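Putative tetR family transcriptional regulator (Streptomyces coelicolor A3, PDB 2Q24) probably binds DNA at regulatory sequences and controls transcription, as TetR family regulators generally do. Local coordinates at residues M107-A110 with L111-V114; R95-I98 with D99-T102. All blocks are in the same frame, centred on the assembly; numbering follows the deposited sequence.

Contact 1 (M107-A110 with L111-V114); sequences MADA and LRAV
The backbone runs from M107, at the N-cap position, into the first turns of helix 108-116, and L111 N donates to M107 O at 2.8 Å in a nearly straight bond. This helix follows helix 86-106 in the all-helical TetR fold. R112 N, A113 N and V114 N continue the i to i+4 pattern by bonding to the carbonyls of A108, D109 and A110. A113 N also makes a weak second bond to A110 O.

One side of the helix is apolar. M107 is selenomethionine, and its CB meets L111 CD1 at 3.9 Å. L111 CG lies 3.5 Å from M107 O. Beyond the two segments, M107 and A110 rest on F28 of helix 17-31, and M107, A110 and V114 on I62 of helix 58-75. L111 touches Y66 and the loop residues P121 and Y122. The helix is thus packed against the N-terminal part of the fold that includes the predicted helix-turn-helix.

The other side is polar and exposed. The D109 and R112 side chains run alongside each other in the same direction and form a salt bridge. The R112 chain bends at chi2 (89°) and chi3 (64°), which folds the guanidinium back over the start of the helix. One guanidinium face looks onto A108 O and D109 N. The carboxylate and guanidinium planes stand 79° apart. R112 NH2 reaches D109 OD1 at 2.6 Å, but the hydrogen bond within this salt bridge is bent and weak.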
# COMPACT_ATOMS: atom_id res chain seq x y z
N MSE B 107 16.61 3.94 -8.76
CA MSE B 107 16.93 4.00 -7.32
C MSE B 107 17.62 2.74 -6.81
O MSE B 107 17.72 2.56 -5.60
CB MSE B 107 15.65 4.19 -6.52
CG MSE B 107 15.07 5.57 -6.61
SE MSE B 107 13.39 5.62 -5.58
CE MSE B 107 14.19 5.73 -3.74
N ALA B 108 18.06 1.87 -7.71
CA ALA B 108 18.55 0.54 -7.35
C ALA B 108 19.64 0.59 -6.25
O ALA B 108 19.57 -0.14 -5.25
CB ALA B 108 19.10 -0.17 -8.60
N ASP B 109 20.62 1.47 -6.43
CA ASP B 109 21.72 1.59 -5.43
C ASP B 109 21.20 2.12 -4.09
O ASP B 109 21.67 1.69 -3.02
CB ASP B 109 22.84 2.51 -5.92
CG ASP B 109 23.67 1.91 -7.05
OD1 ASP B 109 23.51 0.70 -7.38
OD2 ASP B 109 24.49 2.66 -7.61
N ALA B 110 20.29 3.09 -4.14
CA ALA B 110 19.75 3.70 -2.93
C ALA B 110 18.93 2.68 -2.15
O ALA B 110 19.06 2.57 -0.93
CB ALA B 110 18.92 4.96 -3.25
N LEU B 111 18.08 1.92 -2.87
CA LEU B 111 17.27 0.87 -2.25
C LEU B 111 18.15 -0.23 -1.63
O LEU B 111 17.87 -0.70 -0.54
CB LEU B 111 16.28 0.29 -3.27
CG LEU B 111 15.16 1.27 -3.68
CD1 LEU B 111 14.43 0.78 -4.98
CD2 LEU B 111 14.11 1.55 -2.55
N ARG B 112 19.21 -0.61 -2.33
CA ARG B 112 20.25 -1.52 -1.79
C ARG B 112 20.81 -1.05 -0.44
O ARG B 112 21.01 -1.87 0.46
CB ARG B 112 21.41 -1.59 -2.77
CG ARG B 112 21.92 -3.00 -3.06
CD ARG B 112 21.14 -3.61 -4.25
NE ARG B 112 21.32 -2.91 -5.54
CZ ARG B 112 22.44 -2.29 -5.95
NH1 ARG B 112 23.53 -2.24 -5.19
NH2 ARG B 112 22.46 -1.71 -7.15
N ALA B 113 21.04 0.25 -0.30
CA ALA B 113 21.65 0.83 0.90
C ALA B 113 20.69 0.82 2.09
O ALA B 113 21.10 0.73 3.25
CB ALA B 113 22.13 2.24 0.62
N VAL B 114 19.39 0.89 1.80
CA VAL B 114 18.40 0.71 2.84
C VAL B 114 18.47 -0.74 3.38
O VAL B 114 18.47 -0.95 4.61
CB VAL B 114 16.97 1.01 2.34
CG1 VAL B 114 15.96 0.76 3.45
CG2 VAL B 114 16.86 2.44 1.85

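Contact 2 (R95-I98 with D99-T102); sequences RRFI and DYAT
Helix 86-106 runs through the middle of the chain, within the SbtR-like C-terminal region, and R95 to T102 make up two of its turns. D99 N, Y100 N, A101 N and T102 N bond to the carbonyls of R95, R96, F97 and I98, as in a regular alpha-helix.

F97 and Y100 form a T-shaped pair. The edge of Y100 points at one face of F97, with Y100 CD2 4.1 Å from F97 CE1. The ring centroids are 5.6 Å apart and the planes meet at 65°. F97 CG is anti to the backbone N (chi1 178°), which carries the ring forward along the helix to A101, whose CB lies 3.9 Å from F97 CE2. F97 also meets F156 edge-to-face. Y100 OH is hydrogen-bonded to Y66 OH of helix 58-75.

On the exposed side, R96 bends at chi2 and chi3 and brings NH1 to D99 OD2 in a very short salt bridge of 2.5 Å. The carboxylate oxygen approaches the edge of the guanidinium, near its plane. An alanine in place of D99 would probably leave R96 without this charged mate and its end freer to turn. R95 turns to E176 instead.

T102 OG1 lies 3.0 Å from I98 O and has a hydrogen bond with S167 OG. I98 itself packs on I162, A163 and L179.

The helix therefore presents two chemistries. Its buried side packs rings and aliphatic groups, with the Y100 hydroxyl satisfied by Y66, while the R96-D99 pair probably balances charge at the surface.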
# COMPACT_ATOMS: atom_id res chain seq x y z
N ARG B 95 0.86 3.38 -17.68
CA ARG B 95 1.92 4.38 -17.88
C ARG B 95 2.51 4.82 -16.52
O ARG B 95 3.73 4.95 -16.37
CB ARG B 95 1.43 5.57 -18.74
CG ARG B 95 1.18 5.21 -20.19
CD ARG B 95 0.88 6.45 -21.14
NE ARG B 95 1.81 7.53 -20.88
CZ ARG B 95 2.96 7.74 -21.53
NH1 ARG B 95 3.32 6.96 -22.55
NH2 ARG B 95 3.74 8.76 -21.16
N ARG B 96 1.64 5.02 -15.53
CA ARG B 96 2.11 5.38 -14.17
C ARG B 96 2.91 4.24 -13.56
O ARG B 96 3.90 4.46 -12.85
CB ARG B 96 0.93 5.76 -13.24
CG ARG B 96 0.15 7.02 -13.72
CD ARG B 96 1.08 8.22 -13.89
NE ARG B 96 1.45 8.77 -12.62
CZ ARG B 96 2.65 9.27 -12.31
NH1 ARG B 96 3.68 9.26 -13.16
NH2 ARG B 96 2.81 9.78 -11.09
N PHE B 97 2.50 3.01 -13.83
CA PHE B 97 3.30 1.86 -13.39
C PHE B 97 4.69 1.93 -14.01
O PHE B 97 5.70 1.72 -13.30
CB PHE B 97 2.65 0.52 -13.79
CG PHE B 97 3.49 -0.67 -13.37
CD1 PHE B 97 3.31 -1.25 -12.13
CD2 PHE B 97 4.50 -1.14 -14.20
CE1 PHE B 97 4.12 -2.34 -11.75
CE2 PHE B 97 5.32 -2.18 -13.81
CZ PHE B 97 5.12 -2.79 -12.62
N ILE B 98 4.78 2.16 -15.34
CA ILE B 98 6.12 2.22 -15.97
C ILE B 98 6.93 3.35 -15.37
O ILE B 98 8.13 3.19 -15.14
CB ILE B 98 6.06 2.30 -17.52
CG1 ILE B 98 5.49 1.00 -18.03
CG2 ILE B 98 7.49 2.52 -18.16
CD1 ILE B 98 6.42 -0.20 -17.89
N ASP B 99 6.28 4.49 -15.07
CA ASP B 99 6.95 5.64 -14.39
C ASP B 99 7.57 5.20 -13.04
O ASP B 99 8.73 5.52 -12.73
CB ASP B 99 5.97 6.76 -14.11
CG ASP B 99 5.48 7.50 -15.38
OD1 ASP B 99 6.15 7.47 -16.44
OD2 ASP B 99 4.41 8.15 -15.26
N TYR B 100 6.78 4.47 -12.26
CA TYR B 100 7.19 3.88 -10.97
C TYR B 100 8.34 2.87 -11.14
O TYR B 100 9.34 2.92 -10.43
CB TYR B 100 5.98 3.19 -10.33
CG TYR B 100 6.37 2.03 -9.46
CD1 TYR B 100 6.96 2.23 -8.22
CD2 TYR B 100 6.20 0.70 -9.91
CE1 TYR B 100 7.36 1.14 -7.43
CE2 TYR B 100 6.58 -0.39 -9.11
CZ TYR B 100 7.18 -0.15 -7.89
OH TYR B 100 7.55 -1.23 -7.09
N ALA B 101 8.20 1.96 -12.10
CA ALA B 101 9.21 0.90 -12.29
C ALA B 101 10.56 1.44 -12.82
O ALA B 101 11.65 0.93 -12.48
CB ALA B 101 8.62 -0.18 -13.23
N THR B 102 10.48 2.48 -13.63
CA THR B 102 11.65 3.22 -14.11
C THR B 102 12.39 3.87 -12.95
O THR B 102 13.65 3.76 -12.84
CB THR B 102 11.23 4.28 -15.18
OG1 THR B 102 10.83 3.56 -16.36
CG2 THR B 102 12.40 5.23 -15.54

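Contact 2 sits near the middle of the chain, its centre about 5 Å from the chain's centre; contact 1 lies further out, at about 15 Å. They occupy successive helices, 86-106 and 108-116, and do not touch. Each has one buried and one exposed side, the exposed one with an arginine-aspartate salt bridge three residues apart. The order of the charges is reversed: aspartate comes first in contact 1, arginine in contact 2. The buried sides differ more. Residues 95-102 bury two rings as well as I98 among helices 58-75, 125-142, 152-165 and 172-185. Residues 107-114 use aliphatic groups and selenomethionine against helices 17-31 and 58-75. Helix 58-75 is common to both, and Y66 meets a residue of each.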